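Local coordinates for allantoicase (Saccharomyces cerevisiae, PDB 1O59), which hydrolyses allantoate to (S)-ureidoglycolate and urea, letting yeast use purines as a secondary nitrogen source when primary sources are limiting, at residues A[207-221]-A[261-273]. Numbering follows the deposited sequence.
Sequences IIDLAYVCNGAVALK and VIQLGRESSFIEK
With CG1 of Ile208 set between its backbone N and carbonyl carbon (chi1 60°) and the Arg266 chain bent at chi2 and chi3, the two side chains cross at about a right angle and the isoleucine CD1 lies over one face of the guanidinium, 3.7 Å from Arg266 NH2. Leu210, whose CG stands beside its own N, sends CD1 to Ser268 CB (3.8 Å), while its carbonyl O takes a nearly straight hydrogen bond from Gly265 N (2.8 Å, 172°). Asp209 shapes this loop: its OD1 accepts from Ala211 N in an Asx turn, and its O is gripped from opposite faces by Tyr212 N and Asn215 ND2. Gly265 CA makes a CA-H...O contact with Asn215 O at 3.2 Å. Beyond it the backbones pair antiparallel: Val218 and Gln263 exchange two backbone hydrogen bonds, then a classic bulge sets Leu220 and Lys221 against Val261. Leu220 CD1 rests against Gln263, 3.5 Å from OE1, an oxygen that accepts a hydrogen bond from Lys33 NZ. Strand 218-222 borders a five-stranded antiparallel sheet, with 258-263 between it and 336-342; strands 208-209 and 270-277 instead pair with 346-354 in a neighbouring antiparallel sheet, so the contact joins the two sheets.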
ATOM      1  N   ILE A 207      -7.683 -17.997  14.826  1.00 71.29           N
ATOM      2  CA  ILE A 207      -6.739 -16.894  14.946  1.00 70.89           C
ATOM      3  C   ILE A 207      -6.178 -16.418  13.613  1.00 68.72           C
ATOM      4  O   ILE A 207      -5.906 -17.204  12.715  1.00 68.33           O
ATOM      5  CB  ILE A 207      -5.575 -17.172  15.972  1.00 71.35           C
ATOM      6  CG1 ILE A 207      -4.591 -18.243  15.465  1.00 73.25           C
ATOM      7  CG2 ILE A 207      -6.122 -17.557  17.350  1.00 71.28           C
ATOM      8  CD1 ILE A 207      -3.085 -17.893  15.785  1.00 73.03           C
ATOM      9  N   ILE A 208      -6.023 -15.102  13.523  1.00 66.69           N
ATOM     10  CA  ILE A 208      -5.518 -14.435  12.347  1.00 65.23           C
ATOM     11  C   ILE A 208      -4.467 -13.408  12.766  1.00 64.17           C
ATOM     12  O   ILE A 208      -4.310 -13.093  13.954  1.00 62.97           O
ATOM     13  CB  ILE A 208      -6.694 -13.741  11.558  1.00 65.33           C
ATOM     14  CG1 ILE A 208      -7.421 -12.689  12.417  1.00 65.53           C
ATOM     15  CG2 ILE A 208      -7.721 -14.773  11.082  1.00 65.04           C
ATOM     16  CD1 ILE A 208      -8.250 -11.728  11.625  1.00 64.66           C
ATOM     17  N   ASP A 209      -3.754 -12.892  11.780  1.00 62.74           N
ATOM     18  CA  ASP A 209      -2.903 -11.744  12.004  1.00 62.44           C
ATOM     19  C   ASP A 209      -3.756 -10.473  11.865  1.00 61.95           C
ATOM     20  O   ASP A 209      -4.046  -9.995  10.765  1.00 60.91           O
ATOM     21  CB  ASP A 209      -1.709 -11.733  11.036  1.00 62.37           C
ATOM     22  CG  ASP A 209      -0.711 -10.643  11.355  1.00 62.44           C
ATOM     23  OD1 ASP A 209      -0.988  -9.785  12.223  1.00 61.14           O
ATOM     24  OD2 ASP A 209       0.376 -10.553  10.764  1.00 64.03           O
ATOM     25  N   LEU A 210      -4.137  -9.935  13.014  1.00 61.53           N
ATOM     26  CA  LEU A 210      -4.996  -8.778  13.080  1.00 61.50           C
ATOM     27  C   LEU A 210      -4.317  -7.565  12.499  1.00 62.06           C
ATOM     28  O   LEU A 210      -4.988  -6.611  12.135  1.00 62.37           O
ATOM     29  CB  LEU A 210      -5.395  -8.489  14.535  1.00 61.14           C
ATOM     30  CG  LEU A 210      -6.195  -9.610  15.200  1.00 60.40           C
ATOM     31  CD1 LEU A 210      -6.292  -9.390  16.684  1.00 59.83           C
ATOM     32  CD2 LEU A 210      -7.586  -9.751  14.563  1.00 59.64           C
ATOM     33  N   ALA A 211      -2.991  -7.606  12.413  1.00 63.03           N
ATOM     34  CA  ALA A 211      -2.208  -6.495  11.878  1.00 63.39           C
ATOM     35  C   ALA A 211      -1.803  -6.658  10.414  1.00 63.75           C
ATOM     36  O   ALA A 211      -1.116  -5.797   9.850  1.00 64.05           O
ATOM     37  CB  ALA A 211      -0.981  -6.314  12.731  1.00 63.92           C
ATOM     38  N   TYR A 212      -2.224  -7.742   9.781  1.00 63.57           N
ATOM     39  CA  TYR A 212      -1.864  -7.987   8.380  1.00 63.39           C
ATOM     40  C   TYR A 212      -2.680  -7.113   7.418  1.00 63.48           C
ATOM     41  O   TYR A 212      -3.891  -6.928   7.591  1.00 64.54           O
ATOM     42  CB  TYR A 212      -2.124  -9.465   8.079  1.00 63.54           C
ATOM     43  CG  TYR A 212      -1.582 -10.050   6.818  1.00 62.86           C
ATOM     44  CD1 TYR A 212      -0.332  -9.696   6.322  1.00 63.92           C
ATOM     45  CD2 TYR A 212      -2.301 -11.047   6.152  1.00 63.59           C
ATOM     46  CE1 TYR A 212       0.181 -10.322   5.174  1.00 64.65           C
ATOM     47  CE2 TYR A 212      -1.813 -11.659   5.021  1.00 63.13           C
ATOM     48  CZ  TYR A 212      -0.566 -11.303   4.540  1.00 63.96           C
ATOM     49  OH  TYR A 212      -0.099 -11.906   3.396  1.00 64.93           O
ATOM     50  N   VAL A 213      -2.030  -6.648   6.367  1.00 63.00           N
ATOM     51  CA  VAL A 213      -2.662  -5.764   5.442  1.00 63.27           C
ATOM     52  C   VAL A 213      -3.864  -6.412   4.747  1.00 63.23           C
ATOM     53  O   VAL A 213      -4.889  -5.735   4.506  1.00 62.29           O
ATOM     54  CB  VAL A 213      -1.642  -5.157   4.399  1.00 63.57           C
ATOM     55  CG1 VAL A 213      -1.035  -6.209   3.469  1.00 63.33           C
ATOM     56  CG2 VAL A 213      -2.331  -4.042   3.576  1.00 63.51           C
ATOM     57  N   CYS A 214      -3.746  -7.704   4.440  1.00 62.58           N
ATOM     58  CA  CYS A 214      -4.824  -8.422   3.790  1.00 63.05           C
ATOM     59  C   CYS A 214      -5.995  -8.701   4.705  1.00 62.05           C
ATOM     60  O   CYS A 214      -7.023  -9.183   4.252  1.00 61.11           O
ATOM     61  CB  CYS A 214      -4.348  -9.766   3.277  1.00 64.17           C
ATOM     62  SG  CYS A 214      -2.954  -9.659   2.157  1.00 68.27           S
ATOM     63  N   ASN A 215      -5.829  -8.427   5.990  1.00 61.22           N
ATOM     64  CA  ASN A 215      -6.924  -8.556   6.916  1.00 61.01           C
ATOM     65  C   ASN A 215      -7.554  -7.215   7.293  1.00 60.33           C
ATOM     66  O   ASN A 215      -8.324  -7.140   8.220  1.00 58.92           O
ATOM     67  CB  ASN A 215      -6.456  -9.327   8.167  1.00 61.60           C
ATOM     68  CG  ASN A 215      -6.250 -10.803   7.899  1.00 60.18           C
ATOM     69  OD1 ASN A 215      -6.896 -11.373   7.022  1.00 60.98           O
ATOM     70  ND2 ASN A 215      -5.355 -11.428   8.659  1.00 58.88           N
ATOM     71  N   GLY A 216      -7.215  -6.167   6.556  1.00 60.63           N
ATOM     72  CA  GLY A 216      -7.790  -4.841   6.767  1.00 60.36           C
ATOM     73  C   GLY A 216      -7.004  -3.955   7.712  1.00 60.54           C
ATOM     74  O   GLY A 216      -7.502  -2.921   8.118  1.00 60.64           O
ATOM     75  N   ALA A 217      -5.793  -4.356   8.093  1.00 61.12           N
ATOM     76  CA  ALA A 217      -4.958  -3.525   8.942  1.00 61.43           C
ATOM     77  C   ALA A 217      -4.294  -2.452   8.090  1.00 62.46           C
ATOM     78  O   ALA A 217      -3.989  -2.676   6.922  1.00 61.79           O
ATOM     79  CB  ALA A 217      -3.917  -4.348   9.623  1.00 61.61           C
ATOM     80  N   VAL A 218      -4.076  -1.288   8.695  1.00 63.79           N
ATOM     81  CA  VAL A 218      -3.560  -0.117   8.005  1.00 64.61           C
ATOM     82  C   VAL A 218      -2.677   0.721   8.967  1.00 65.57           C
ATOM     83  O   VAL A 218      -3.023   0.940  10.123  1.00 65.55           O
ATOM     84  CB  VAL A 218      -4.731   0.708   7.360  1.00 64.26           C
ATOM     85  CG1 VAL A 218      -5.544   1.371   8.389  1.00 65.90           C
ATOM     86  CG2 VAL A 218      -4.224   1.754   6.414  1.00 64.71           C
ATOM     87  N   ALA A 219      -1.507   1.139   8.478  1.00 66.86           N
ATOM     88  CA  ALA A 219      -0.602   1.987   9.238  1.00 67.41           C
ATOM     89  C   ALA A 219      -1.113   3.425   9.171  1.00 68.05           C
ATOM     90  O   ALA A 219      -1.291   3.979   8.095  1.00 67.67           O
ATOM     91  CB  ALA A 219       0.811   1.890   8.671  1.00 67.63           C
ATOM     92  N   LEU A 220      -1.339   4.019  10.330  1.00 68.89           N
ATOM     93  CA  LEU A 220      -2.015   5.290  10.417  1.00 70.28           C
ATOM     94  C   LEU A 220      -1.125   6.495  10.628  1.00 70.93           C
ATOM     95  O   LEU A 220      -1.363   7.526  10.013  1.00 71.90           O
ATOM     96  CB  LEU A 220      -3.072   5.257  11.538  1.00 70.53           C
ATOM     97  CG  LEU A 220      -4.361   4.539  11.138  1.00 71.34           C
ATOM     98  CD1 LEU A 220      -5.368   4.733  12.224  1.00 71.34           C
ATOM     99  CD2 LEU A 220      -4.923   5.026   9.793  1.00 71.83           C
ATOM    100  N   LYS A 221      -0.161   6.393  11.533  1.00 71.52           N
ATOM    101  CA  LYS A 221       0.614   7.547  11.992  1.00 72.29           C
ATOM    102  C   LYS A 221       1.982   7.080  12.397  1.00 71.19           C
ATOM    103  O   LYS A 221       2.146   5.954  12.827  1.00 70.73           O
ATOM    104  CB  LYS A 221      -0.067   8.260  13.167  1.00 72.23           C
ATOM    105  CG  LYS A 221      -1.169   9.217  12.721  1.00 74.62           C
ATOM    106  CD  LYS A 221      -1.286  10.527  13.552  1.00 74.78           C
ATOM    107  CE  LYS A 221      -2.124  11.605  12.756  1.00 75.49           C
ATOM    108  NZ  LYS A 221      -2.182  13.009  13.347  1.00 76.50           N
ATOM    109  N   VAL A 261       1.751   3.844  14.658  1.00 65.98           N
ATOM    110  CA  VAL A 261       0.413   3.406  15.060  1.00 65.56           C
ATOM    111  C   VAL A 261      -0.270   2.613  13.949  1.00 65.95           C
ATOM    112  O   VAL A 261      -0.354   3.044  12.795  1.00 63.61           O
ATOM    113  CB  VAL A 261      -0.503   4.561  15.446  1.00 65.20           C
ATOM    114  CG1 VAL A 261      -1.888   4.036  15.792  1.00 65.51           C
ATOM    115  CG2 VAL A 261       0.060   5.330  16.634  1.00 65.59           C
ATOM    116  N   ILE A 262      -0.798   1.448  14.338  1.00 66.49           N
ATOM    117  CA  ILE A 262      -1.462   0.574  13.394  1.00 66.69           C
ATOM    118  C   ILE A 262      -2.900   0.311  13.798  1.00 65.86           C
ATOM    119  O   ILE A 262      -3.152  -0.096  14.917  1.00 66.19           O
ATOM    120  CB  ILE A 262      -0.634  -0.698  13.247  1.00 67.11           C
ATOM    121  CG1 ILE A 262       0.636  -0.356  12.445  1.00 68.21           C
ATOM    122  CG2 ILE A 262      -1.416  -1.803  12.525  1.00 68.08           C
ATOM    123  CD1 ILE A 262       1.840  -0.893  13.100  1.00 71.39           C
ATOM    124  N   GLN A 263      -3.842   0.603  12.897  1.00 64.65           N
ATOM    125  CA  GLN A 263      -5.200   0.153  13.084  1.00 64.29           C
ATOM    126  C   GLN A 263      -5.286  -1.296  12.640  1.00 63.33           C
ATOM    127  O   GLN A 263      -4.945  -1.625  11.505  1.00 62.13           O
ATOM    128  CB  GLN A 263      -6.186   0.987  12.280  1.00 64.48           C
ATOM    129  CG  GLN A 263      -7.633   0.630  12.576  1.00 65.82           C
ATOM    130  CD  GLN A 263      -8.609   1.719  12.218  1.00 65.52           C
ATOM    131  OE1 GLN A 263      -8.340   2.876  12.403  1.00 69.69           O
ATOM    132  NE2 GLN A 263      -9.748   1.338  11.735  1.00 67.34           N
ATOM    133  N   LEU A 264      -5.733  -2.144  13.558  1.00 62.92           N
ATOM    134  CA  LEU A 264      -5.943  -3.555  13.312  1.00 63.16           C
ATOM    135  C   LEU A 264      -7.136  -3.753  12.396  1.00 63.43           C
ATOM    136  O   LEU A 264      -8.013  -2.888  12.296  1.00 63.34           O
ATOM    137  CB  LEU A 264      -6.198  -4.287  14.631  1.00 63.35           C
ATOM    138  CG  LEU A 264      -5.116  -4.204  15.727  1.00 64.01           C
ATOM    139  CD1 LEU A 264      -5.526  -5.027  16.983  1.00 64.57           C
ATOM    140  CD2 LEU A 264      -3.754  -4.658  15.197  1.00 62.99           C
ATOM    141  N   GLY A 265      -7.168  -4.906  11.729  1.00 63.66           N
ATOM    142  CA  GLY A 265      -8.217  -5.213  10.767  1.00 63.60           C
ATOM    143  C   GLY A 265      -9.574  -5.355  11.407  1.00 63.88           C
ATOM    144  O   GLY A 265     -10.591  -5.254  10.729  1.00 64.45           O
ATOM    145  N   ARG A 266      -9.563  -5.556  12.720  1.00 64.45           N
ATOM    146  CA  ARG A 266     -10.722  -5.835  13.555  1.00 65.05           C
ATOM    147  C   ARG A 266     -10.357  -5.374  14.973  1.00 65.14           C
ATOM    148  O   ARG A 266      -9.199  -5.399  15.354  1.00 64.81           O
ATOM    149  CB  ARG A 266     -10.892  -7.350  13.627  1.00 65.26           C
ATOM    150  CG  ARG A 266     -12.219  -7.869  13.378  1.00 66.50           C
ATOM    151  CD  ARG A 266     -12.653  -8.993  14.317  1.00 69.15           C
ATOM    152  NE  ARG A 266     -11.855 -10.237  14.443  1.00 69.73           N
ATOM    153  CZ  ARG A 266     -11.774 -11.231  13.540  1.00 69.38           C
ATOM    154  NH1 ARG A 266     -12.304 -11.128  12.321  1.00 67.46           N
ATOM    155  NH2 ARG A 266     -11.101 -12.328  13.860  1.00 69.34           N
ATOM    156  N   GLU A 267     -11.331  -5.023  15.788  1.00 65.79           N
ATOM    157  CA  GLU A 267     -11.093  -4.929  17.240  1.00 65.59           C
ATOM    158  C   GLU A 267     -10.833  -6.345  17.804  1.00 64.60           C
ATOM    159  O   GLU A 267     -11.615  -7.269  17.588  1.00 63.60           O
ATOM    160  CB  GLU A 267     -12.293  -4.265  17.931  1.00 65.65           C
ATOM    161  CG  GLU A 267     -12.233  -4.232  19.457  1.00 67.23           C
ATOM    162  CD  GLU A 267     -13.557  -3.846  20.076  1.00 67.91           C
ATOM    163  OE1 GLU A 267     -14.108  -2.834  19.589  1.00 72.91           O
ATOM    164  OE2 GLU A 267     -14.045  -4.551  21.014  1.00 69.60           O
ATOM    165  N   SER A 268      -9.719  -6.503  18.517  1.00 64.40           N
ATOM    166  CA  SER A 268      -9.367  -7.773  19.153  1.00 63.84           C
ATOM    167  C   SER A 268     -10.324  -8.143  20.296  1.00 63.72           C
ATOM    168  O   SER A 268     -10.989  -7.279  20.880  1.00 63.44           O
ATOM    169  CB  SER A 268      -7.948  -7.709  19.717  1.00 63.83           C
ATOM    170  OG  SER A 268      -7.925  -7.076  20.993  1.00 63.27           O
ATOM    171  N   SER A 269     -10.401  -9.443  20.570  1.00 63.42           N
ATOM    172  CA  SER A 269     -10.967  -9.975  21.813  1.00 63.46           C
ATOM    173  C   SER A 269      -9.891 -10.739  22.588  1.00 63.28           C
ATOM    174  O   SER A 269      -9.942 -10.838  23.808  1.00 63.65           O
ATOM    175  CB  SER A 269     -12.112 -10.914  21.494  1.00 63.39           C
ATOM    176  OG  SER A 269     -12.781 -10.490  20.320  1.00 65.35           O
ATOM    177  N   PHE A 270      -8.925 -11.284  21.857  1.00 63.33           N
ATOM    178  CA  PHE A 270      -7.797 -11.991  22.421  1.00 63.25           C
ATOM    179  C   PHE A 270      -6.556 -11.698  21.602  1.00 63.43           C
ATOM    180  O   PHE A 270      -6.632 -11.616  20.375  1.00 62.97           O
ATOM    181  CB  PHE A 270      -8.079 -13.478  22.361  1.00 62.91           C
ATOM    182  CG  PHE A 270      -7.044 -14.328  23.039  1.00 62.74           C
ATOM    183  CD1 PHE A 270      -6.947 -14.350  24.434  1.00 62.90           C
ATOM    184  CD2 PHE A 270      -6.205 -15.152  22.292  1.00 61.57           C
ATOM    185  CE1 PHE A 270      -6.010 -15.168  25.073  1.00 62.48           C
ATOM    186  CE2 PHE A 270      -5.270 -15.972  22.914  1.00 61.69           C
ATOM    187  CZ  PHE A 270      -5.170 -15.987  24.310  1.00 62.33           C
ATOM    188  N   ILE A 271      -5.421 -11.539  22.280  1.00 64.31           N
ATOM    189  CA  ILE A 271      -4.109 -11.508  21.600  1.00 65.20           C
ATOM    190  C   ILE A 271      -3.221 -12.644  22.063  1.00 65.26           C
ATOM    191  O   ILE A 271      -2.855 -12.728  23.223  1.00 65.05           O
ATOM    192  CB  ILE A 271      -3.386 -10.174  21.795  1.00 65.45           C
ATOM    193  CG1 ILE A 271      -4.140  -9.069  21.059  1.00 65.74           C
ATOM    194  CG2 ILE A 271      -1.968 -10.263  21.239  1.00 65.80           C
ATOM    195  CD1 ILE A 271      -3.676  -7.693  21.412  1.00 65.73           C
ATOM    196  N   GLU A 272      -2.871 -13.497  21.118  1.00 66.04           N
ATOM    197  CA  GLU A 272      -2.079 -14.686  21.380  1.00 67.25           C
ATOM    198  C   GLU A 272      -0.576 -14.391  21.457  1.00 67.07           C
ATOM    199  O   GLU A 272       0.134 -14.877  22.322  1.00 66.07           O
ATOM    200  CB  GLU A 272      -2.320 -15.676  20.241  1.00 67.75           C
ATOM    201  CG  GLU A 272      -2.526 -17.103  20.705  1.00 72.35           C
ATOM    202  CD  GLU A 272      -1.287 -17.953  20.575  1.00 76.85           C
ATOM    203  OE1 GLU A 272      -0.734 -18.025  19.426  1.00 77.71           O
ATOM    204  OE2 GLU A 272      -0.912 -18.555  21.633  1.00 78.52           O
ATOM    205  N   LYS A 273      -0.114 -13.567  20.526  1.00 67.67           N
ATOM    206  CA  LYS A 273       1.267 -13.577  20.107  1.00 67.95           C
ATOM    207  C   LYS A 273       1.532 -12.313  19.312  1.00 67.43           C
ATOM    208  O   LYS A 273       0.791 -11.989  18.380  1.00 67.39           O
ATOM    209  CB  LYS A 273       1.479 -14.790  19.200  1.00 68.10           C
ATOM    210  CG  LYS A 273       2.830 -15.430  19.288  1.00 69.12           C
ATOM    211  CD  LYS A 273       3.172 -16.157  17.958  1.00 69.61           C
ATOM    212  CE  LYS A 273       2.348 -17.430  17.647  0.65 70.19           C
ATOM    213  NZ  LYS A 273       2.000 -17.528  16.174  0.65 67.92           N
TER